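Local coordinates for protein Na Glutathione S-transferase 2 (Necator americanus, PDB 2ON5) that binds glutathione and, as a hookworm glutathione S-transferase, probably conjugates it to electrophilic compounds, at residues 89-94 with 134-139; 96-101 with 123-128; 116-121 with 169-174. All coordinates share one frame; numbering follows the deposited sequence.

Contact 1. Residues 89-94 with 134-139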
ATOM      1  N   ASP A  89      -6.526   3.655   6.275  1.00 15.00           N
ATOM      2  CA  ASP A  89      -5.776   3.222   5.091  1.00 15.09           C
ATOM      3  C   ASP A  89      -4.831   4.292   4.556  1.00 14.74           C
ATOM      4  O   ASP A  89      -3.677   3.990   4.227  1.00 12.96           O
ATOM      5  CB  ASP A  89      -6.717   2.779   3.953  1.00 14.97           C
ATOM      6  CG  ASP A  89      -7.487   1.503   4.271  1.00 15.44           C
ATOM      7  OD1 ASP A  89      -7.246   0.919   5.347  1.00 15.32           O
ATOM      8  OD2 ASP A  89      -8.284   1.069   3.393  1.00 17.85           O
ATOM      9  N   SER A  90      -5.321   5.522   4.423  1.00 14.62           N
ATOM     10  CA  SER A  90      -4.480   6.618   3.865  1.00 14.68           C
ATOM     11  C   SER A  90      -3.244   6.912   4.739  1.00 14.83           C
ATOM     12  O   SER A  90      -2.143   7.142   4.206  1.00 14.79           O
ATOM     13  CB  SER A  90      -5.325   7.893   3.643  1.00 14.03           C
ATOM     14  OG  SER A  90      -5.612   8.566   4.852  1.00 16.44           O
ATOM     15  N   VAL A  91      -3.424   6.885   6.065  1.00 15.13           N
ATOM     16  CA  VAL A  91      -2.308   7.020   7.012  1.00 15.50           C
ATOM     17  C   VAL A  91      -1.329   5.856   6.881  1.00 16.35           C
ATOM     18  O   VAL A  91      -0.085   6.075   6.863  1.00 17.30           O
ATOM     19  CB  VAL A  91      -2.788   7.187   8.507  1.00 16.14           C
ATOM     20  CG1 VAL A  91      -1.584   7.200   9.488  1.00 17.21           C
ATOM     21  CG2 VAL A  91      -3.579   8.497   8.674  1.00 15.80           C
ATOM     22  N   ALA A  92      -1.866   4.631   6.786  1.00 14.92           N
ATOM     23  CA  ALA A  92      -1.016   3.451   6.648  1.00 15.91           C
ATOM     24  C   ALA A  92      -0.226   3.524   5.353  1.00 16.02           C
ATOM     25  O   ALA A  92       0.938   3.134   5.314  1.00 16.56           O
ATOM     26  CB  ALA A  92      -1.872   2.147   6.695  1.00 15.55           C
ATOM     27  N   ASP A  93      -0.870   4.011   4.294  1.00 16.19           N
ATOM     28  CA  ASP A  93      -0.201   4.180   3.008  1.00 16.60           C
ATOM     29  C   ASP A  93       0.884   5.247   3.070  1.00 16.06           C
ATOM     30  O   ASP A  93       1.952   5.076   2.467  1.00 15.86           O
ATOM     31  CB  ASP A  93      -1.199   4.513   1.895  1.00 17.49           C
ATOM     32  CG  ASP A  93      -1.800   3.269   1.252  1.00 21.37           C
ATOM     33  OD1 ASP A  93      -1.410   2.139   1.624  1.00 23.88           O
ATOM     34  OD2 ASP A  93      -2.666   3.431   0.361  1.00 23.92           O
ATOM     35  N   GLN A  94       0.638   6.334   3.787  1.00 16.20           N
ATOM     36  CA  GLN A  94       1.693   7.348   3.972  1.00 17.13           C
ATOM     37  C   GLN A  94       2.895   6.777   4.767  1.00 17.50           C
ATOM     38  O   GLN A  94       4.078   7.019   4.424  1.00 17.49           O
ATOM     39  CB  GLN A  94       1.147   8.615   4.648  1.00 17.49           C
ATOM     40  CG  GLN A  94       2.202   9.745   4.746  1.00 16.83           C
ATOM     41  CD  GLN A  94       2.417  10.429   3.393  1.00 20.08           C
ATOM     42  OE1 GLN A  94       1.691  10.176   2.429  1.00 19.03           O
ATOM     43  NE2 GLN A  94       3.441  11.293   3.313  1.00 21.88           N
ATOM     44  N   GLY A 134       5.582  15.201  10.562  1.00 19.88           N
ATOM     45  CA  GLY A 134       4.836  16.456  10.370  1.00 20.12           C
ATOM     46  C   GLY A 134       3.396  16.180   9.949  1.00 20.08           C
ATOM     47  O   GLY A 134       2.469  16.813  10.447  1.00 20.40           O
ATOM     48  N   PHE A 135       3.200  15.234   9.032  1.00 19.87           N
ATOM     49  CA  PHE A 135       1.844  14.837   8.645  1.00 19.80           C
ATOM     50  C   PHE A 135       1.098  14.099   9.756  1.00 19.68           C
ATOM     51  O   PHE A 135      -0.098  14.295   9.928  1.00 20.68           O
ATOM     52  CB  PHE A 135       1.840  14.039   7.341  1.00 19.07           C
ATOM     53  CG  PHE A 135       2.380  14.812   6.157  1.00 20.63           C
ATOM     54  CD1 PHE A 135       3.458  14.335   5.429  1.00 19.61           C
ATOM     55  CD2 PHE A 135       1.830  16.033   5.805  1.00 20.09           C
ATOM     56  CE1 PHE A 135       3.969  15.059   4.323  1.00 22.21           C
ATOM     57  CE2 PHE A 135       2.340  16.768   4.710  1.00 22.67           C
ATOM     58  CZ  PHE A 135       3.408  16.273   3.975  1.00 18.74           C
ATOM     59  N   MET A 136       1.805  13.254  10.497  1.00 19.87           N
ATOM     60  CA  MET A 136       1.218  12.499  11.618  1.00 20.52           C
ATOM     61  C   MET A 136       0.733  13.433  12.733  1.00 20.90           C
ATOM     62  O   MET A 136      -0.327  13.214  13.320  1.00 20.47           O
ATOM     63  CB  MET A 136       2.215  11.466  12.155  1.00 20.10           C
ATOM     64  CG  MET A 136       2.564  10.342  11.165  1.00 19.16           C
ATOM     65  SD  MET A 136       1.147   9.510  10.388  1.00 18.46           S
ATOM     66  CE  MET A 136       0.899  10.439   8.877  1.00 17.90           C
ATOM     67  N   LYS A 137       1.528  14.464  13.003  1.00 21.41           N
ATOM     68  CA  LYS A 137       1.172  15.552  13.909  1.00 23.66           C
ATOM     69  C   LYS A 137      -0.165  16.191  13.496  1.00 23.55           C
ATOM     70  O   LYS A 137      -1.034  16.404  14.329  1.00 23.70           O
ATOM     71  CB  LYS A 137       2.330  16.572  13.934  1.00 23.26           C
ATOM     72  CG  LYS A 137       2.276  17.659  14.985  1.00 26.85           C
ATOM     73  CD  LYS A 137       3.515  18.581  14.804  1.00 25.75           C
ATOM     74  CE  LYS A 137       3.566  19.660  15.849  1.00 31.76           C
ATOM     75  NZ  LYS A 137       4.916  20.293  15.781  1.00 32.65           N
ATOM     76  N   LYS A 138      -0.344  16.437  12.202  1.00 23.82           N
ATOM     77  CA  LYS A 138      -1.596  16.978  11.687  1.00 24.97           C
ATOM     78  C   LYS A 138      -2.792  16.090  11.963  1.00 24.07           C
ATOM     79  O   LYS A 138      -3.868  16.579  12.306  1.00 23.70           O
ATOM     80  CB  LYS A 138      -1.509  17.208  10.183  1.00 24.81           C
ATOM     81  CG  LYS A 138      -0.536  18.291   9.785  1.00 27.48           C
ATOM     82  CD  LYS A 138      -0.327  18.315   8.238  1.00 28.86           C
ATOM     83  CE  LYS A 138      -1.613  17.969   7.443  1.00 29.60           C
ATOM     84  NZ  LYS A 138      -1.532  18.394   6.015  1.00 31.76           N
ATOM     85  N   PHE A 139      -2.614  14.783  11.769  1.00 23.34           N
ATOM     86  CA  PHE A 139      -3.696  13.826  12.013  1.00 23.04           C
ATOM     87  C   PHE A 139      -4.058  13.756  13.487  1.00 23.06           C
ATOM     88  O   PHE A 139      -5.255  13.723  13.833  1.00 22.44           O
ATOM     89  CB  PHE A 139      -3.372  12.458  11.410  1.00 23.56           C
ATOM     90  CG  PHE A 139      -3.770  12.360   9.982  1.00 22.84           C
ATOM     91  CD1 PHE A 139      -3.000  12.970   8.990  1.00 23.44           C
ATOM     92  CD2 PHE A 139      -4.952  11.735   9.620  1.00 21.50           C
ATOM     93  CE1 PHE A 139      -3.389  12.941   7.664  1.00 21.74           C
ATOM     94  CE2 PHE A 139      -5.362  11.699   8.263  1.00 22.37           C
ATOM     95  CZ  PHE A 139      -4.577  12.298   7.295  1.00 22.83           C
TER
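Val91 meets Met136 and Phe139 with its two methyl groups, and its side chain can be followed outward from CB. CB points toward helix 117-143 and splits there. CG1, anti to the backbone N (chi1 175°), reaches the thioether: Val91 CG1 lies 3.7 Å from Met136 SD and 4.1 Å from Met136 CE. CG2 goes to the ring of Phe139, with Val91 CG2 3.6 Å from Phe139 CD2. It stands 23° off the ring normal, displaced from the centre toward the rim, which makes it a CH-pi contact over one face. Met136 starts off to one side, but bends at chi2 and chi3 bring its sulfur and methyl back to the valine. One turn along, Gln94 CG comes within 4.4 Å of Met136 CE, and the side chain of Gln94 lies near the ring of Phe135. The two segments run antiparallel, at 163° with axes 11.4 Å apart. Within the all-helical C-terminal domain, helix 155-168 closes one flank, with Ala156 on Val91 and Leu160 on Met136. Phe48 and Pro47 of the second subunit cover Phe139 and Phe135, placing this helix pair at the dimer interface.

Contact 2. Residues 96-101 with 123-128. With GSH (glutathione), chain B.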
ATOM      1  N   LYS A  96       3.752   3.579   4.729  1.00 17.28           N
ATOM      2  CA  LYS A  96       4.401   2.692   3.772  1.00 19.63           C
ATOM      3  C   LYS A  96       5.344   3.480   2.851  1.00 19.32           C
ATOM      4  O   LYS A  96       6.468   3.020   2.596  1.00 19.21           O
ATOM      5  CB  LYS A  96       3.384   1.921   2.926  1.00 19.66           C
ATOM      6  CG  LYS A  96       4.027   0.963   1.938  1.00 23.99           C
ATOM      7  CD  LYS A  96       2.978   0.153   1.193  1.00 27.77           C
ATOM      8  CE  LYS A  96       3.432  -1.279   1.063  1.00 30.26           C
ATOM      9  NZ  LYS A  96       2.251  -2.146   0.866  1.00 33.81           N
ATOM     10  N   ASP A  97       4.892   4.648   2.366  1.00 18.74           N
ATOM     11  CA  ASP A  97       5.770   5.559   1.580  1.00 18.93           C
ATOM     12  C   ASP A  97       7.038   5.952   2.355  1.00 18.70           C
ATOM     13  O   ASP A  97       8.149   5.951   1.804  1.00 17.92           O
ATOM     14  CB  ASP A  97       5.013   6.850   1.174  1.00 19.01           C
ATOM     15  CG  ASP A  97       3.986   6.626   0.051  1.00 20.43           C
ATOM     16  OD1 ASP A  97       3.209   7.569  -0.245  1.00 21.78           O
ATOM     17  OD2 ASP A  97       3.948   5.520  -0.532  1.00 19.59           O
ATOM     18  N   TYR A  98       6.867   6.331   3.618  1.00 19.30           N
ATOM     19  CA  TYR A  98       8.003   6.701   4.497  1.00 18.86           C
ATOM     20  C   TYR A  98       8.975   5.543   4.690  1.00 19.67           C
ATOM     21  O   TYR A  98      10.203   5.712   4.562  1.00 18.90           O
ATOM     22  CB  TYR A  98       7.467   7.186   5.849  1.00 19.38           C
ATOM     23  CG  TYR A  98       8.470   7.184   7.004  1.00 18.65           C
ATOM     24  CD1 TYR A  98       9.448   8.177   7.108  1.00 18.35           C
ATOM     25  CD2 TYR A  98       8.410   6.203   7.998  1.00 19.33           C
ATOM     26  CE1 TYR A  98      10.366   8.187   8.175  1.00 17.55           C
ATOM     27  CE2 TYR A  98       9.302   6.207   9.069  1.00 18.65           C
ATOM     28  CZ  TYR A  98      10.285   7.199   9.148  1.00 19.50           C
ATOM     29  OH  TYR A  98      11.189   7.204  10.203  1.00 18.59           O
ATOM     30  N   ILE A  99       8.438   4.367   4.989  1.00 18.85           N
ATOM     31  CA  ILE A  99       9.254   3.172   5.112  1.00 20.27           C
ATOM     32  C   ILE A  99      10.044   2.840   3.834  1.00 21.06           C
ATOM     33  O   ILE A  99      11.198   2.392   3.893  1.00 20.37           O
ATOM     34  CB  ILE A  99       8.401   1.967   5.572  1.00 19.78           C
ATOM     35  CG1 ILE A  99       7.852   2.206   7.004  1.00 18.60           C
ATOM     36  CG2 ILE A  99       9.199   0.628   5.436  1.00 21.63           C
ATOM     37  CD1 ILE A  99       8.900   2.360   8.098  1.00 21.19           C
ATOM     38  N   ASN A 100       9.413   3.047   2.679  1.00 21.74           N
ATOM     39  CA  ASN A 100      10.099   2.882   1.424  1.00 23.43           C
ATOM     40  C   ASN A 100      11.281   3.863   1.314  1.00 22.90           C
ATOM     41  O   ASN A 100      12.392   3.476   0.903  1.00 23.06           O
ATOM     42  CB  ASN A 100       9.144   3.055   0.253  1.00 23.62           C
ATOM     43  CG  ASN A 100       9.814   2.765  -1.069  1.00 29.05           C
ATOM     44  OD1 ASN A 100      10.160   1.613  -1.360  1.00 32.26           O
ATOM     45  ND2 ASN A 100      10.030   3.816  -1.876  1.00 30.58           N
ATOM     46  N   GLU A 101      11.039   5.106   1.713  1.00 22.37           N
ATOM     47  CA  GLU A 101      12.067   6.137   1.749  1.00 23.34           C
ATOM     48  C   GLU A 101      13.271   5.728   2.601  1.00 22.29           C
ATOM     49  O   GLU A 101      14.417   5.941   2.198  1.00 22.71           O
ATOM     50  CB  GLU A 101      11.480   7.454   2.247  1.00 22.60           C
ATOM     51  CG  GLU A 101      12.428   8.638   2.187  1.00 26.09           C
ATOM     52  CD  GLU A 101      11.708   9.984   2.296  1.00 26.36           C
ATOM     53  OE1 GLU A 101      12.386  11.027   2.186  1.00 31.44           O
ATOM     54  OE2 GLU A 101      10.471  10.009   2.504  1.00 29.91           O
ATOM     55  N   GLU A 123      21.518  10.804   7.878  1.00 26.79           N
ATOM     56  CA  GLU A 123      21.483  11.350   6.524  1.00 27.32           C
ATOM     57  C   GLU A 123      20.162  11.040   5.821  1.00 26.43           C
ATOM     58  O   GLU A 123      19.700  11.816   4.986  1.00 24.91           O
ATOM     59  CB  GLU A 123      22.683  10.845   5.703  1.00 27.79           C
ATOM     60  CG  GLU A 123      24.054  11.305   6.238  1.00 29.34           C
ATOM     61  CD  GLU A 123      25.242  10.956   5.307  1.00 29.98           C
ATOM     62  OE1 GLU A 123      25.058  10.214   4.318  1.00 31.77           O
ATOM     63  OE2 GLU A 123      26.365  11.438   5.572  1.00 32.21           O
ATOM     64  N   LEU A 124      19.556   9.909   6.191  1.00 25.37           N
ATOM     65  CA  LEU A 124      18.356   9.410   5.534  1.00 25.07           C
ATOM     66  C   LEU A 124      17.103   9.508   6.422  1.00 24.45           C
ATOM     67  O   LEU A 124      16.111  10.160   6.050  1.00 23.47           O
ATOM     68  CB  LEU A 124      18.587   7.961   5.073  1.00 25.17           C
ATOM     69  CG  LEU A 124      17.490   7.307   4.229  1.00 25.79           C
ATOM     70  CD1 LEU A 124      17.036   8.212   3.119  1.00 24.91           C
ATOM     71  CD2 LEU A 124      17.962   5.978   3.676  1.00 25.45           C
ATOM     72  N   LEU A 125      17.162   8.882   7.597  1.00 23.10           N
ATOM     73  CA  LEU A 125      15.964   8.769   8.440  1.00 23.27           C
ATOM     74  C   LEU A 125      15.504  10.119   9.037  1.00 23.06           C
ATOM     75  O   LEU A 125      14.313  10.453   8.973  1.00 22.23           O
ATOM     76  CB  LEU A 125      16.163   7.686   9.517  1.00 22.97           C
ATOM     77  CG  LEU A 125      14.900   7.168  10.206  1.00 22.48           C
ATOM     78  CD1 LEU A 125      15.121   5.768  10.797  1.00 20.45           C
ATOM     79  CD2 LEU A 125      14.443   8.128  11.288  1.00 18.47           C
ATOM     80  N   LEU A 126      16.430  10.905   9.590  1.00 22.59           N
ATOM     81  CA  LEU A 126      16.041  12.161  10.229  1.00 22.17           C
ATOM     82  C   LEU A 126      15.259  13.083   9.297  1.00 21.87           C
ATOM     83  O   LEU A 126      14.193  13.554   9.674  1.00 21.71           O
ATOM     84  CB  LEU A 126      17.225  12.897  10.875  1.00 22.31           C
ATOM     85  CG  LEU A 126      17.755  12.303  12.189  1.00 22.26           C
ATOM     86  CD1 LEU A 126      18.937  13.136  12.692  1.00 24.72           C
ATOM     87  CD2 LEU A 126      16.667  12.192  13.257  1.00 23.93           C
ATOM     88  N   PRO A 127      15.779  13.342   8.071  1.00 22.64           N
ATOM     89  CA  PRO A 127      15.030  14.210   7.148  1.00 21.94           C
ATOM     90  C   PRO A 127      13.705  13.615   6.676  1.00 21.44           C
ATOM     91  O   PRO A 127      12.743  14.357   6.470  1.00 20.13           O
ATOM     92  CB  PRO A 127      15.989  14.357   5.967  1.00 23.01           C
ATOM     93  CG  PRO A 127      17.325  13.997   6.502  1.00 22.65           C
ATOM     94  CD  PRO A 127      17.061  12.920   7.472  1.00 22.53           C
ATOM     95  N   ALA A 128      13.668  12.289   6.497  1.00 20.42           N
ATOM     96  CA  ALA A 128      12.443  11.592   6.084  1.00 20.24           C
ATOM     97  C   ALA A 128      11.385  11.664   7.175  1.00 20.31           C
ATOM     98  O   ALA A 128      10.185  11.837   6.891  1.00 20.43           O
ATOM     99  CB  ALA A 128      12.737  10.122   5.707  1.00 19.11           C
TER
HETATM  100  N1  GSH B 999       1.497   6.568  -2.382  1.00 32.04           N
HETATM  101  CA1 GSH B 999       1.171   7.439  -3.531  1.00 33.54           C
HETATM  102  C1  GSH B 999      -0.314   7.294  -3.841  1.00 29.57           C
HETATM  103  O11 GSH B 999      -1.167   8.206  -3.890  1.00 23.47           O
HETATM  104  O12 GSH B 999      -0.690   6.147  -4.086  1.00 31.46           O
HETATM  105  CB1 GSH B 999       1.756   8.855  -3.352  1.00 34.58           C
HETATM  106  CG1 GSH B 999       1.108   9.985  -4.153  1.00 33.51           C
HETATM  107  CD1 GSH B 999       2.086  10.642  -5.122  1.00 35.05           C
HETATM  108  OE1 GSH B 999       3.411  10.179  -5.291  1.00 33.22           O
HETATM  109  N2  GSH B 999       1.604  11.680  -5.809  1.00 35.57           N
HETATM  110  CA2 GSH B 999       2.387  12.433  -6.776  1.00 36.36           C
HETATM  111  C2  GSH B 999       2.602  13.874  -6.387  1.00 34.70           C
HETATM  112  O2  GSH B 999       1.666  14.523  -5.586  1.00 30.07           O
HETATM  113  CB2 GSH B 999       1.632  12.362  -8.086  1.00 39.46           C
HETATM  114  SG2 GSH B 999       1.943  10.812  -8.955  1.00 46.55           S
HETATM  115  N3  GSH B 999       3.704  14.499  -6.828  1.00 35.79           N
HETATM  116  CA3 GSH B 999       3.881  15.936  -6.710  1.00 36.32           C
HETATM  117  C3  GSH B 999       4.511  16.396  -5.410  1.00 37.07           C
HETATM  118  O31 GSH B 999       4.670  17.625  -5.185  1.00 38.41           O
HETATM  119  O32 GSH B 999       4.888  15.579  -4.542  1.00 36.22           O
HETATM  120  O   HOH W   1      15.432  11.335   3.625  1.00 26.23           O
HETATM  121  O   HOH W   2       8.836  11.051   4.720  1.00 28.06           O
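Tyr98 reaches Ala128 and Leu125, and Glu101 reaches Ala128, because both carry CG anti to the backbone N (chi1 161° for Tyr98, -174° for Glu101), and Glu101 then stays extended to its carboxylate. The setting is the helical C-terminal domain of the glutathione S-transferase fold, where the end of helix 82-101 packs against helix 117-143 with the short segments running antiparallel at 156°. The tyrosine lies alongside Ala128, with Tyr98 CE1 3.9 Å from Ala128 CB, and carries its hydroxyl on to Leu125, where Tyr98 OH is 3.6 Å from Leu125 CD2. Phe132 stacks on the same ring, and His163 meets it with planes nearly perpendicular. Glu101 runs over the methyl of Ala128, with its CD 3.6 Å from Ala128 CB, while Leu124 lays CD1 against the backbone oxygen of Glu101. Segment 123-128 of helix 117-143 has a wide pi-type turn at 123-125 and a kink where Pro127 lacks an N-H to give. The Glu101 carboxylate makes a salt bridge, through OE1, with Lys131. Water also joins the same carboxylate to the backbone of 123-128: one molecule donates to Glu101 OE2 at 2.9 Å and to Ala128 O at 2.7 Å, and a second donates to Leu124 O and weakly to Glu101 OE1. On another side of helix 82-101, Asp97 takes part in binding a glutathione that Ser64, Gln50, Trp39 and Ile51 of the second subunit also hold. Asp97 OD1 accepts from glutathione N1 at 2.9 Å, and Asp97 OD2 accepts weakly from the same nitrogen at 3.2 Å.

Contact 3. Residues 116-121 with 169-174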
ATOM      1  N   ASP A 116      26.551   1.677   7.796  1.00 32.23           N
ATOM      2  CA  ASP A 116      26.695   2.379   9.064  1.00 31.91           C
ATOM      3  C   ASP A 116      25.299   2.897   9.468  1.00 31.19           C
ATOM      4  O   ASP A 116      24.829   3.884   8.906  1.00 30.69           O
ATOM      5  CB  ASP A 116      27.673   3.550   8.842  1.00 31.30           C
ATOM      6  CG  ASP A 116      27.923   4.405  10.097  1.00 32.22           C
ATOM      7  OD1 ASP A 116      28.963   5.111  10.108  1.00 32.03           O
ATOM      8  OD2 ASP A 116      27.115   4.410  11.052  1.00 29.62           O
ATOM      9  N   PRO A 117      24.618   2.200  10.399  1.00 30.92           N
ATOM     10  CA  PRO A 117      23.266   2.629  10.822  1.00 30.86           C
ATOM     11  C   PRO A 117      23.197   4.094  11.270  1.00 30.83           C
ATOM     12  O   PRO A 117      22.302   4.824  10.859  1.00 30.65           O
ATOM     13  CB  PRO A 117      22.946   1.679  11.980  1.00 30.51           C
ATOM     14  CG  PRO A 117      23.744   0.434  11.660  1.00 30.31           C
ATOM     15  CD  PRO A 117      25.026   0.954  11.077  1.00 30.53           C
ATOM     16  N   GLU A 118      24.162   4.519  12.076  1.00 30.92           N
ATOM     17  CA  GLU A 118      24.269   5.900  12.532  1.00 31.35           C
ATOM     18  C   GLU A 118      24.304   6.916  11.388  1.00 30.26           C
ATOM     19  O   GLU A 118      23.594   7.919  11.415  1.00 29.53           O
ATOM     20  CB  GLU A 118      25.529   6.047  13.394  1.00 31.60           C
ATOM     21  CG  GLU A 118      25.943   7.453  13.625  1.00 36.03           C
ATOM     22  CD  GLU A 118      25.433   7.967  14.918  1.00 40.14           C
ATOM     23  OE1 GLU A 118      24.194   8.047  15.055  1.00 45.66           O
ATOM     24  OE2 GLU A 118      26.269   8.292  15.793  1.00 39.34           O
ATOM     25  N   LYS A 119      25.141   6.656  10.387  1.00 29.74           N
ATOM     26  CA  LYS A 119      25.247   7.570   9.246  1.00 29.09           C
ATOM     27  C   LYS A 119      23.926   7.653   8.469  1.00 28.39           C
ATOM     28  O   LYS A 119      23.459   8.752   8.121  1.00 27.20           O
ATOM     29  CB  LYS A 119      26.400   7.157   8.332  1.00 29.55           C
ATOM     30  CG  LYS A 119      26.654   8.091   7.161  1.00 31.83           C
ATOM     31  CD  LYS A 119      28.019   7.815   6.525  1.00 36.02           C
ATOM     32  CE  LYS A 119      28.119   8.399   5.115  1.00 38.70           C
ATOM     33  NZ  LYS A 119      27.653   7.412   4.077  1.00 41.19           N
ATOM     34  N   LEU A 120      23.338   6.491   8.197  1.00 26.96           N
ATOM     35  CA  LEU A 120      22.066   6.430   7.478  1.00 27.26           C
ATOM     36  C   LEU A 120      20.938   7.062   8.282  1.00 26.70           C
ATOM     37  O   LEU A 120      20.011   7.664   7.716  1.00 26.51           O
ATOM     38  CB  LEU A 120      21.678   4.984   7.182  1.00 27.23           C
ATOM     39  CG  LEU A 120      21.932   4.308   5.826  1.00 30.17           C
ATOM     40  CD1 LEU A 120      22.211   5.277   4.676  1.00 27.42           C
ATOM     41  CD2 LEU A 120      22.993   3.275   5.986  1.00 25.23           C
ATOM     42  N   PHE A 121      20.999   6.902   9.601  1.00 25.67           N
ATOM     43  CA  PHE A 121      19.970   7.451  10.466  1.00 25.61           C
ATOM     44  C   PHE A 121      19.993   8.971  10.323  1.00 25.89           C
ATOM     45  O   PHE A 121      18.958   9.601  10.094  1.00 24.64           O
ATOM     46  CB  PHE A 121      20.168   7.016  11.925  1.00 24.67           C
ATOM     47  CG  PHE A 121      19.344   7.814  12.912  1.00 25.34           C
ATOM     48  CD1 PHE A 121      18.016   7.462  13.178  1.00 23.82           C
ATOM     49  CD2 PHE A 121      19.885   8.925  13.559  1.00 23.76           C
ATOM     50  CE1 PHE A 121      17.251   8.197  14.065  1.00 24.55           C
ATOM     51  CE2 PHE A 121      19.123   9.663  14.453  1.00 23.76           C
ATOM     52  CZ  PHE A 121      17.810   9.305  14.710  1.00 23.30           C
ATOM     53  N   ALA A 169      14.864   2.837  20.394  1.00 23.18           N
ATOM     54  CA  ALA A 169      15.682   1.917  21.203  1.00 24.89           C
ATOM     55  C   ALA A 169      17.190   2.069  20.927  1.00 25.83           C
ATOM     56  O   ALA A 169      18.021   1.969  21.840  1.00 26.82           O
ATOM     57  CB  ALA A 169      15.227   0.469  21.012  1.00 24.62           C
ATOM     58  N   LYS A 170      17.522   2.336  19.671  1.00 26.17           N
ATOM     59  CA  LYS A 170      18.902   2.531  19.214  1.00 26.21           C
ATOM     60  C   LYS A 170      19.253   4.035  19.132  1.00 26.34           C
ATOM     61  O   LYS A 170      20.319   4.478  19.634  1.00 26.01           O
ATOM     62  CB  LYS A 170      19.057   1.843  17.855  1.00 26.10           C
ATOM     63  CG  LYS A 170      20.485   1.633  17.353  1.00 26.11           C
ATOM     64  CD  LYS A 170      20.453   0.924  15.990  1.00 26.45           C
ATOM     65  CE  LYS A 170      21.862   0.635  15.430  1.00 26.05           C
ATOM     66  NZ  LYS A 170      22.586  -0.364  16.288  1.00 25.02           N
ATOM     67  N   PHE A 171      18.367   4.820  18.512  1.00 25.10           N
ATOM     68  CA  PHE A 171      18.604   6.246  18.260  1.00 24.84           C
ATOM     69  C   PHE A 171      17.431   7.095  18.828  1.00 24.41           C
ATOM     70  O   PHE A 171      16.501   7.461  18.093  1.00 23.23           O
ATOM     71  CB  PHE A 171      18.820   6.539  16.759  1.00 24.99           C
ATOM     72  CG  PHE A 171      19.985   5.794  16.143  1.00 24.91           C
ATOM     73  CD1 PHE A 171      19.770   4.794  15.209  1.00 25.59           C
ATOM     74  CD2 PHE A 171      21.301   6.090  16.517  1.00 26.96           C
ATOM     75  CE1 PHE A 171      20.867   4.089  14.640  1.00 27.11           C
ATOM     76  CE2 PHE A 171      22.391   5.401  15.957  1.00 26.78           C
ATOM     77  CZ  PHE A 171      22.172   4.397  15.029  1.00 26.88           C
ATOM     78  N   PRO A 172      17.456   7.364  20.143  1.00 23.62           N
ATOM     79  CA  PRO A 172      16.367   8.096  20.830  1.00 23.93           C
ATOM     80  C   PRO A 172      16.066   9.495  20.317  1.00 23.66           C
ATOM     81  O   PRO A 172      14.978  10.024  20.590  1.00 23.53           O
ATOM     82  CB  PRO A 172      16.841   8.155  22.288  1.00 23.85           C
ATOM     83  CG  PRO A 172      18.266   7.855  22.255  1.00 24.83           C
ATOM     84  CD  PRO A 172      18.472   6.906  21.110  1.00 23.38           C
ATOM     85  N   SER A 173      16.990  10.079  19.556  1.00 23.05           N
ATOM     86  CA  SER A 173      16.784  11.415  19.026  1.00 22.86           C
ATOM     87  C   SER A 173      15.771  11.443  17.883  1.00 22.26           C
ATOM     88  O   SER A 173      15.433  12.506  17.376  1.00 22.27           O
ATOM     89  CB  SER A 173      18.102  12.042  18.572  1.00 23.48           C
ATOM     90  OG  SER A 173      18.601  11.420  17.400  1.00 23.15           O
ATOM     91  N   ILE A 174      15.280  10.278  17.471  1.00 21.43           N
ATOM     92  CA  ILE A 174      14.226  10.262  16.444  1.00 20.37           C
ATOM     93  C   ILE A 174      13.037  11.146  16.881  1.00 19.92           C
ATOM     94  O   ILE A 174      12.357  11.752  16.056  1.00 18.97           O
ATOM     95  CB  ILE A 174      13.771   8.819  16.098  1.00 19.93           C
ATOM     96  CG1 ILE A 174      12.843   8.852  14.860  1.00 18.71           C
ATOM     97  CG2 ILE A 174      13.154   8.104  17.323  1.00 19.16           C
ATOM     98  CD1 ILE A 174      12.265   7.497  14.486  1.00 19.62           C
TER
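Phe121 and Phe171 form an offset stack, with centroids 4.6 Å apart and planes at 21°. Phe121 holds CG anti to its backbone nitrogen (chi1 166°), which lays its ring under Phe171 CB, almost centred and 14° off the ring normal; Phe121 CB sits nearer the rim of the Phe171 ring. Ser173 OG approaches the edge of the Phe121 ring, 3.5 Å from Phe121 CE2, and Ile174 CB lies 4.1 Å from Phe121 CE1. Pro117 and Glu118 also meet the ring of Phe171: Pro117 CB is 4.1 Å from Phe171 CE1, and Glu118 OE1 comes to 3.3 Å from Phe171 CE2. The chain of Lys170 crosses the other face of Phe171 and brings Lys170 CE to 3.8 Å from Pro117 CB. Farther out, Asp116 is the N-cap of helix 117-143: Asp116 OD2, met from above the carboxylate plane, accepts from Lys119 N at 3.1 Å and ties down the turn carrying Pro117 and Glu118. Ile174 N bonds back to Phe171 O. The pair fastens the loop after helix 155-168 to the start of helix 117-143, with Tyr105 of helix 103-110 touching both side chains and Ile167 of helix 155-168 packing on Phe121.

How the contacts relate
Contacts 1 and 2 join the same two antiparallel helices, 82-101 and 117-143, at levels 14 Å apart, and both are buried and touch the second subunit. Their chemistry differs: contact 1 is largely apolar, thioether and CH-pi, whereas contact 2 adds water bridges and lies beside a glutathione. Contact 3 is only partly buried, meets no other chain and is built round stacked rings, with exposed charged residues at its margin. It uses helix 117-143 too, and adjoins contact 2 through Leu125 CD2, 3.9 Å from Ile174 CD1. One long helix therefore serves all three contacts, from its capped start in 116-121 through 123-128 to 134-139.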